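PDB 3H4L: DNA mismatch repair protein PMS1 from Saccharomyces cerevisiae, which binds an ATP analogue in its GHKL-type N-terminal domain, probably hydrolyses ATP, and acts in DNA mismatch repair. Local coordinates for residues B[45-50]-B[57-62]; B[111-116]-B[145-150]. One frame throughout, in Å; residues are numbered along the deposited sequence.

Interaction 1 of 2, residues B[45-50]-B[57-62]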
ATOM      1  N   ILE B  45       5.089  -7.210  14.017  1.00 36.84           N
ATOM      2  CA  ILE B  45       4.674  -8.059  12.913  1.00 35.35           C
ATOM      3  C   ILE B  45       4.642  -7.316  11.597  1.00 35.70           C
ATOM      4  O   ILE B  45       3.954  -6.312  11.441  1.00 36.12           O
ATOM      5  CB  ILE B  45       3.307  -8.680  13.181  1.00 33.04           C
ATOM      6  CG1 ILE B  45       3.401  -9.574  14.421  1.00 33.01           C
ATOM      7  CG2 ILE B  45       2.864  -9.492  11.973  1.00 31.34           C
ATOM      8  CD1 ILE B  45       2.093 -10.144  14.873  1.00 33.07           C
ATOM      9  N   GLU B  46       5.396  -7.835  10.644  1.00 35.87           N
ATOM     10  CA  GLU B  46       5.503  -7.227   9.340  1.00 37.68           C
ATOM     11  C   GLU B  46       5.010  -8.216   8.304  1.00 36.03           C
ATOM     12  O   GLU B  46       5.385  -9.389   8.329  1.00 35.39           O
ATOM     13  CB  GLU B  46       6.962  -6.861   9.074  1.00 41.11           C
ATOM     14  CG  GLU B  46       7.206  -6.091   7.801  1.00 46.79           C
ATOM     15  CD  GLU B  46       8.681  -5.887   7.559  1.00 50.82           C
ATOM     16  OE1 GLU B  46       9.370  -5.438   8.510  1.00 53.30           O
ATOM     17  OE2 GLU B  46       9.147  -6.179   6.436  1.00 51.31           O
ATOM     18  N   ILE B  47       4.172  -7.722   7.395  1.00 33.76           N
ATOM     19  CA  ILE B  47       3.574  -8.530   6.346  1.00 29.58           C
ATOM     20  C   ILE B  47       3.866  -7.891   5.002  1.00 29.91           C
ATOM     21  O   ILE B  47       3.541  -6.728   4.768  1.00 28.46           O
ATOM     22  CB  ILE B  47       2.056  -8.608   6.556  1.00 28.27           C
ATOM     23  CG1 ILE B  47       1.759  -9.153   7.954  1.00 26.82           C
ATOM     24  CG2 ILE B  47       1.419  -9.480   5.504  1.00 26.01           C
ATOM     25  CD1 ILE B  47       0.299  -9.162   8.293  1.00 27.61           C
ATOM     26  N   ILE B  48       4.490  -8.659   4.120  1.00 28.94           N
ATOM     27  CA  ILE B  48       4.835  -8.164   2.807  1.00 29.29           C
ATOM     28  C   ILE B  48       4.141  -8.979   1.716  1.00 30.08           C
ATOM     29  O   ILE B  48       4.343 -10.183   1.604  1.00 29.34           O
ATOM     30  CB  ILE B  48       6.363  -8.202   2.623  1.00 28.69           C
ATOM     31  CG1 ILE B  48       7.010  -7.234   3.615  1.00 32.72           C
ATOM     32  CG2 ILE B  48       6.746  -7.813   1.221  1.00 27.03           C
ATOM     33  CD1 ILE B  48       8.527  -7.187   3.535  1.00 35.07           C
ATOM     34  N   PHE B  49       3.304  -8.310   0.928  1.00 30.24           N
ATOM     35  CA  PHE B  49       2.580  -8.954  -0.170  1.00 31.29           C
ATOM     36  C   PHE B  49       3.267  -8.678  -1.495  1.00 31.78           C
ATOM     37  O   PHE B  49       3.715  -7.554  -1.733  1.00 33.57           O
ATOM     38  CB  PHE B  49       1.152  -8.396  -0.307  1.00 31.04           C
ATOM     39  CG  PHE B  49       0.223  -8.783   0.808  1.00 28.69           C
ATOM     40  CD1 PHE B  49       0.157  -8.034   1.967  1.00 28.64           C
ATOM     41  CD2 PHE B  49      -0.593  -9.888   0.688  1.00 25.20           C
ATOM     42  CE1 PHE B  49      -0.707  -8.380   2.982  1.00 28.08           C
ATOM     43  CE2 PHE B  49      -1.455 -10.237   1.699  1.00 26.82           C
ATOM     44  CZ  PHE B  49      -1.514  -9.484   2.847  1.00 26.67           C
ATOM     45  N   LYS B  50       3.357  -9.687  -2.356  1.00 31.17           N
ATOM     46  CA  LYS B  50       3.920  -9.461  -3.681  1.00 32.43           C
ATOM     47  C   LYS B  50       2.756  -9.618  -4.648  1.00 34.02           C
ATOM     48  O   LYS B  50       2.070 -10.640  -4.670  1.00 32.30           O
ATOM     49  CB  LYS B  50       5.054 -10.425  -3.990  1.00 32.80           C
ATOM     50  CG  LYS B  50       6.340 -10.046  -3.265  1.00 35.34           C
ATOM     51  CD  LYS B  50       7.586 -10.625  -3.938  1.00 36.95           C
ATOM     52  CE  LYS B  50       8.848 -10.263  -3.149  1.00 39.32           C
ATOM     53  NZ  LYS B  50      10.093 -10.794  -3.782  1.00 41.60           N
ATOM     54  N   ILE B  57       3.091 -14.046   0.057  1.00 31.73           N
ATOM     55  CA  ILE B  57       2.810 -13.314   1.268  1.00 31.86           C
ATOM     56  C   ILE B  57       3.866 -13.711   2.253  1.00 33.14           C
ATOM     57  O   ILE B  57       4.156 -14.889   2.406  1.00 33.42           O
ATOM     58  CB  ILE B  57       1.431 -13.618   1.864  1.00 33.27           C
ATOM     59  CG1 ILE B  57       1.389 -13.014   3.269  1.00 33.63           C
ATOM     60  CG2 ILE B  57       1.145 -15.087   1.845  1.00 31.51           C
ATOM     61  CD1 ILE B  57       0.080 -13.154   3.965  1.00 38.99           C
ATOM     62  N   GLU B  58       4.429 -12.726   2.939  1.00 34.36           N
ATOM     63  CA  GLU B  58       5.464 -12.996   3.912  1.00 35.03           C
ATOM     64  C   GLU B  58       5.107 -12.426   5.281  1.00 34.48           C
ATOM     65  O   GLU B  58       4.695 -11.277   5.410  1.00 35.49           O
ATOM     66  CB  GLU B  58       6.800 -12.429   3.414  1.00 36.02           C
ATOM     67  CG  GLU B  58       7.920 -12.445   4.461  1.00 41.29           C
ATOM     68  CD  GLU B  58       9.251 -11.897   3.948  1.00 44.34           C
ATOM     69  OE1 GLU B  58      10.076 -11.474   4.788  1.00 45.43           O
ATOM     70  OE2 GLU B  58       9.484 -11.897   2.720  1.00 46.06           O
ATOM     71  N   CYS B  59       5.265 -13.238   6.313  1.00 34.11           N
ATOM     72  CA  CYS B  59       4.960 -12.765   7.650  1.00 33.26           C
ATOM     73  C   CYS B  59       6.213 -12.836   8.517  1.00 35.50           C
ATOM     74  O   CYS B  59       6.781 -13.921   8.715  1.00 33.51           O
ATOM     75  CB  CYS B  59       3.834 -13.595   8.265  1.00 30.70           C
ATOM     76  SG  CYS B  59       3.254 -12.938   9.822  1.00 32.17           S
ATOM     77  N   SER B  60       6.644 -11.672   9.011  1.00 34.82           N
ATOM     78  CA  SER B  60       7.839 -11.570   9.846  1.00 37.22           C
ATOM     79  C   SER B  60       7.546 -11.057  11.239  1.00 36.93           C
ATOM     80  O   SER B  60       6.880 -10.032  11.406  1.00 36.34           O
ATOM     81  CB  SER B  60       8.879 -10.641   9.210  1.00 38.00           C
ATOM     82  OG  SER B  60       9.705 -11.338   8.305  1.00 38.78           O
ATOM     83  N   ASP B  61       8.059 -11.764  12.238  1.00 36.09           N
ATOM     84  CA  ASP B  61       7.853 -11.359  13.614  1.00 36.89           C
ATOM     85  C   ASP B  61       9.153 -11.488  14.400  1.00 38.10           C
ATOM     86  O   ASP B  61      10.127 -12.083  13.927  1.00 38.30           O
ATOM     87  CB  ASP B  61       6.776 -12.227  14.261  1.00 35.10           C
ATOM     88  CG  ASP B  61       7.186 -13.679  14.370  1.00 36.23           C
ATOM     89  OD1 ASP B  61       8.282 -13.958  14.905  1.00 35.83           O
ATOM     90  OD2 ASP B  61       6.406 -14.552  13.932  1.00 39.42           O
ATOM     91  N   ASN B  62       9.164 -10.926  15.604  1.00 38.34           N
ATOM     92  CA  ASN B  62      10.331 -11.005  16.464  1.00 38.13           C
ATOM     93  C   ASN B  62       9.990 -11.903  17.659  1.00 39.93           C
ATOM     94  O   ASN B  62      10.460 -11.693  18.777  1.00 43.06           O
ATOM     95  CB  ASN B  62      10.739  -9.601  16.924  1.00 35.55           C
ATOM     96  CG  ASN B  62       9.602  -8.845  17.587  1.00 38.83           C
ATOM     97  OD1 ASN B  62       8.479  -9.353  17.691  1.00 37.78           O
ATOM     98  ND2 ASN B  62       9.885  -7.620  18.038  1.00 36.35           N
TER
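Ile57 and Phe49 form one end of the apolar face of this antiparallel pair. The side chains run side by side, and Ile57 CD1 sits 4.0 Å from Phe49 CE2, meeting the ring obliquely. With CG1 of Ile57 anti to its own backbone N (chi1 168°), that branch also reaches Ile47, whose CG2 is 4.2 Å from Ile57 CG1. Further along the same face the sulfur of Cys59 comes next: its SG lies 4.1 Å from CG2 of Ile45. Helix 26-39 packs on this surface, with Val30 against Ile57 and Leu33 against Cys59, while the Phe49 ring meets Phe171 edge-to-face.

Between the two faces, Glu46 and Ser60 exchange a pair of nearly straight backbone bonds, 2.8 Å from Glu46 N to Ser60 O and 2.7 Å from Ser60 N to Glu46 O. Ile48 and Glu58 form the second hydrogen-bonded pair, where the bond from Glu58 N to Ile48 O is more bent (145° at the hydrogen). The other face is partly exposed and more polar: Ser60 OG bonds to Thr146 OG1, and the carboxylates of Glu46 and Glu58 stay 5.6 Å apart between Glu46 OE2 and Glu58 OE1.

Beyond Ser60, Asp61 bonds through OD2 to both Ser37 and N6 of the bound nucleotide. The chemistry therefore implies a hairpin with an oily helix-facing side that carries a carboxylate bonded to the adenine amino group at its margin.

Interaction 2 of 2, residues B[111-116]-B[145-150]; sequences LSVITT and TTVLVS. With ANP (phosphoaminophosphonic acid-adenylate ester), chain E.
Thr115 and Thr145 meet through their hydroxyls, Thr115 OG1 donating to Thr145 OG1 at 2.9 Å. Thr115 OG1 in turn accepts a bond from the backbone N of Ile66. OG1 of Thr145 turns beside its own backbone N (chi1 -56°) and lies 3.5 Å from N1 of the adenine, while its CG2 packs on Val113 CG1. With an alanine in place of this threonine, the Thr115 hydroxyl would probably lose its acceptor here and keep a weak bond to Gly144 O, and a gap would open beside the adenine and Val113.

Across the contact, two reciprocal pairs satisfy the backbone of Ser112 with Leu148 and Ile114 with Thr146; the residues between them bond to flanking strands 121-127 and 56-61. Leu148 N points almost straight at Ser112 O, 3.0 Å away. A water gives a further bond to Leu148 O (3.2 Å from the water O) and one to Ser112 OG, which also pairs with Glu126. Thr146 OG1 is held by Ser60. On the nucleotide-facing side Leu111 CD1 presses against Val147 CG1 at 3.5 Å.

Antiparallel strands with a threonine beside the adenine at one end belong to the ATP-binding sheet of the GHKL fold shared with DNA gyrase B and HSP90.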
ATOM      1  N   LEU B 111       5.966 -23.629   0.909  1.00 30.94           N
ATOM      2  CA  LEU B 111       6.252 -23.045   2.221  1.00 31.73           C
ATOM      3  C   LEU B 111       7.735 -22.938   2.557  1.00 32.78           C
ATOM      4  O   LEU B 111       8.469 -23.909   2.443  1.00 36.15           O
ATOM      5  CB  LEU B 111       5.559 -23.852   3.329  1.00 29.00           C
ATOM      6  CG  LEU B 111       5.687 -23.286   4.754  1.00 30.73           C
ATOM      7  CD1 LEU B 111       4.925 -21.954   4.846  1.00 26.81           C
ATOM      8  CD2 LEU B 111       5.145 -24.292   5.782  1.00 27.58           C
ATOM      9  N   SER B 112       8.166 -21.753   2.976  1.00 33.09           N
ATOM     10  CA  SER B 112       9.552 -21.525   3.372  1.00 34.86           C
ATOM     11  C   SER B 112       9.557 -20.852   4.732  1.00 35.52           C
ATOM     12  O   SER B 112       8.662 -20.063   5.048  1.00 35.70           O
ATOM     13  CB  SER B 112      10.277 -20.616   2.383  1.00 35.54           C
ATOM     14  OG  SER B 112      10.405 -21.245   1.130  1.00 41.66           O
ATOM     15  N   VAL B 113      10.576 -21.147   5.529  1.00 36.35           N
ATOM     16  CA  VAL B 113      10.690 -20.556   6.857  1.00 37.18           C
ATOM     17  C   VAL B 113      12.137 -20.174   7.181  1.00 37.96           C
ATOM     18  O   VAL B 113      13.070 -20.893   6.824  1.00 40.68           O
ATOM     19  CB  VAL B 113      10.199 -21.548   7.940  1.00 36.25           C
ATOM     20  CG1 VAL B 113      10.401 -20.961   9.330  1.00 34.29           C
ATOM     21  CG2 VAL B 113       8.735 -21.880   7.714  1.00 35.84           C
ATOM     22  N   ILE B 114      12.322 -19.025   7.825  1.00 36.41           N
ATOM     23  CA  ILE B 114      13.650 -18.590   8.256  1.00 35.30           C
ATOM     24  C   ILE B 114      13.446 -18.283   9.740  1.00 37.50           C
ATOM     25  O   ILE B 114      12.691 -17.370  10.090  1.00 39.08           O
ATOM     26  CB  ILE B 114      14.132 -17.325   7.515  1.00 31.02           C
ATOM     27  CG1 ILE B 114      14.298 -17.619   6.017  1.00 29.23           C
ATOM     28  CG2 ILE B 114      15.475 -16.908   8.069  1.00 30.57           C
ATOM     29  CD1 ILE B 114      14.655 -16.409   5.152  1.00 19.69           C
ATOM     30  N   THR B 115      14.103 -19.039  10.615  1.00 37.67           N
ATOM     31  CA  THR B 115      13.895 -18.845  12.047  1.00 39.91           C
ATOM     32  C   THR B 115      15.133 -18.928  12.953  1.00 41.04           C
ATOM     33  O   THR B 115      16.221 -19.304  12.525  1.00 41.37           O
ATOM     34  CB  THR B 115      12.842 -19.870  12.554  1.00 39.38           C
ATOM     35  OG1 THR B 115      12.457 -19.556  13.900  1.00 40.63           O
ATOM     36  CG2 THR B 115      13.416 -21.287  12.509  1.00 37.54           C
ATOM     37  N   THR B 116      14.946 -18.566  14.218  1.00 43.36           N
ATOM     38  CA  THR B 116      16.025 -18.622  15.188  1.00 44.66           C
ATOM     39  C   THR B 116      15.586 -18.455  16.640  1.00 45.92           C
ATOM     40  O   THR B 116      14.834 -17.533  16.984  1.00 44.44           O
ATOM     41  CB  THR B 116      17.086 -17.558  14.921  1.00 45.28           C
ATOM     42  OG1 THR B 116      18.147 -17.721  15.868  1.00 43.84           O
ATOM     43  CG2 THR B 116      16.500 -16.154  15.083  1.00 43.28           C
ATOM     44  N   THR B 145      10.767 -15.186  13.515  1.00 38.93           N
ATOM     45  CA  THR B 145      10.534 -16.101  12.419  1.00 34.36           C
ATOM     46  C   THR B 145       9.934 -15.377  11.226  1.00 33.78           C
ATOM     47  O   THR B 145       9.221 -14.378  11.382  1.00 33.00           O
ATOM     48  CB  THR B 145       9.576 -17.214  12.869  1.00 34.42           C
ATOM     49  OG1 THR B 145      10.127 -17.867  14.019  1.00 33.30           O
ATOM     50  CG2 THR B 145       9.357 -18.231  11.762  1.00 31.52           C
ATOM     51  N   THR B 146      10.244 -15.884  10.035  1.00 32.32           N
ATOM     52  CA  THR B 146       9.728 -15.339   8.786  1.00 33.14           C
ATOM     53  C   THR B 146       9.102 -16.495   8.003  1.00 32.87           C
ATOM     54  O   THR B 146       9.788 -17.456   7.641  1.00 34.00           O
ATOM     55  CB  THR B 146      10.850 -14.725   7.913  1.00 32.51           C
ATOM     56  OG1 THR B 146      11.450 -13.622   8.589  1.00 34.49           O
ATOM     57  CG2 THR B 146      10.285 -14.232   6.604  1.00 33.27           C
ATOM     58  N   VAL B 147       7.801 -16.418   7.756  1.00 33.11           N
ATOM     59  CA  VAL B 147       7.125 -17.461   6.992  1.00 31.73           C
ATOM     60  C   VAL B 147       6.735 -16.884   5.628  1.00 34.07           C
ATOM     61  O   VAL B 147       6.114 -15.809   5.528  1.00 34.82           O
ATOM     62  CB  VAL B 147       5.863 -17.982   7.722  1.00 29.81           C
ATOM     63  CG1 VAL B 147       5.283 -19.188   6.981  1.00 29.33           C
ATOM     64  CG2 VAL B 147       6.212 -18.373   9.145  1.00 30.62           C
ATOM     65  N   LEU B 148       7.117 -17.589   4.573  1.00 32.84           N
ATOM     66  CA  LEU B 148       6.808 -17.131   3.233  1.00 32.76           C
ATOM     67  C   LEU B 148       5.941 -18.139   2.488  1.00 32.55           C
ATOM     68  O   LEU B 148       6.355 -19.278   2.266  1.00 32.26           O
ATOM     69  CB  LEU B 148       8.103 -16.908   2.450  1.00 32.96           C
ATOM     70  CG  LEU B 148       7.898 -16.400   1.021  1.00 34.34           C
ATOM     71  CD1 LEU B 148       7.383 -14.964   1.079  1.00 32.84           C
ATOM     72  CD2 LEU B 148       9.208 -16.472   0.230  1.00 31.09           C
ATOM     73  N   VAL B 149       4.737 -17.718   2.115  1.00 31.76           N
ATOM     74  CA  VAL B 149       3.814 -18.565   1.358  1.00 30.08           C
ATOM     75  C   VAL B 149       3.811 -17.996  -0.056  1.00 30.34           C
ATOM     76  O   VAL B 149       3.430 -16.848  -0.258  1.00 31.46           O
ATOM     77  CB  VAL B 149       2.374 -18.488   1.921  1.00 31.37           C
ATOM     78  CG1 VAL B 149       1.390 -19.149   0.943  1.00 31.18           C
ATOM     79  CG2 VAL B 149       2.309 -19.154   3.298  1.00 27.14           C
ATOM     80  N   SER B 150       4.245 -18.781  -1.035  1.00 29.76           N
ATOM     81  CA  SER B 150       4.281 -18.288  -2.404  1.00 29.80           C
ATOM     82  C   SER B 150       3.573 -19.244  -3.337  1.00 29.79           C
ATOM     83  O   SER B 150       3.400 -20.419  -3.009  1.00 28.61           O
ATOM     84  CB  SER B 150       5.723 -18.125  -2.864  1.00 32.68           C
ATOM     85  OG  SER B 150       6.270 -19.380  -3.210  1.00 38.55           O
TER
HETATM   86  PG  ANP E 397      -3.426 -23.431  15.653  1.00 36.50           P
HETATM   87  O1G ANP E 397      -2.977 -22.765  14.419  1.00 36.31           O
HETATM   88  O2G ANP E 397      -3.501 -22.529  16.778  1.00 33.22           O
HETATM   89  O3G ANP E 397      -4.718 -24.193  15.531  1.00 35.75           O
HETATM   90  PB  ANP E 397      -0.716 -24.336  15.802  1.00 32.76           P
HETATM   91  O1B ANP E 397      -0.011 -25.308  16.685  1.00 35.12           O
HETATM   92  O2B ANP E 397      -0.282 -22.954  15.893  1.00 32.15           O
HETATM   93  N3B ANP E 397      -2.293 -24.527  16.010  1.00 33.35           N
HETATM   94  PA  ANP E 397       0.144 -24.188  13.025  1.00 31.29           P
HETATM   95  O1A ANP E 397      -0.448 -22.872  12.901  1.00 29.78           O
HETATM   96  O2A ANP E 397       0.178 -25.110  11.851  1.00 28.90           O
HETATM   97  O3A ANP E 397      -0.472 -24.876  14.328  1.00 30.59           O
HETATM   98  O5' ANP E 397       1.713 -24.071  13.279  1.00 30.90           O
HETATM   99  C5' ANP E 397       2.216 -24.894  14.262  1.00 28.89           C
HETATM  100  C4' ANP E 397       3.599 -24.991  14.776  1.00 29.58           C
HETATM  101  O4' ANP E 397       4.510 -24.254  13.941  1.00 29.10           O
HETATM  102  C3' ANP E 397       3.388 -24.224  16.037  1.00 29.97           C
HETATM  103  O3' ANP E 397       2.849 -25.081  17.050  1.00 27.21           O
HETATM  104  C2' ANP E 397       4.741 -23.621  16.275  1.00 30.57           C
HETATM  105  O2' ANP E 397       5.475 -24.545  17.057  1.00 33.56           O
HETATM  106  C1' ANP E 397       5.239 -23.401  14.810  1.00 28.11           C
HETATM  107  N9  ANP E 397       5.106 -22.040  14.211  1.00 27.86           N
HETATM  108  C8  ANP E 397       4.338 -21.569  13.157  1.00 28.36           C
HETATM  109  N7  ANP E 397       4.449 -20.306  12.870  1.00 30.25           N
HETATM  110  C5  ANP E 397       5.368 -19.870  13.805  1.00 28.66           C
HETATM  111  C6  ANP E 397       5.979 -18.593  14.106  1.00 27.34           C
HETATM  112  N6  ANP E 397       5.694 -17.505  13.401  1.00 27.18           N
HETATM  113  N1  ANP E 397       6.900 -18.473  15.148  1.00 29.51           N
HETATM  114  C2  ANP E 397       7.229 -19.576  15.905  1.00 28.41           C
HETATM  115  N3  ANP E 397       6.713 -20.822  15.705  1.00 28.98           N
HETATM  116  C4  ANP E 397       5.785 -20.911  14.656  1.00 29.53           C
HETATM  117  O   HOH W   1       7.956 -20.153  -0.372  1.00 43.27           O

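Overall arrangement
Interactions 1 and 2 are neighbours in one eight-stranded mixed sheet, with centres about 9 Å apart. They follow in series along the chain: hairpin 44-50/56-61 closes first, and strands 110-116 and 144-150 pair later, with strands 121-127 and 133-140 between them in sequence. Strands 56-61 and 144-150 join the two contacts directly, Cys59 N probably bonding to Val147 O and Ile57 N to Val149 O. Helices 26-39 and 101-107 pack on the face that carries the nucleotide. Both contacts bring a pocket residue to the adenine, Asp61 from 57-62 and Thr145 from 145-150, and Thr145 N bonds to Asp61 OD1, so strands 56-61 and 144-150 together supply part of the adenine-binding end of the site.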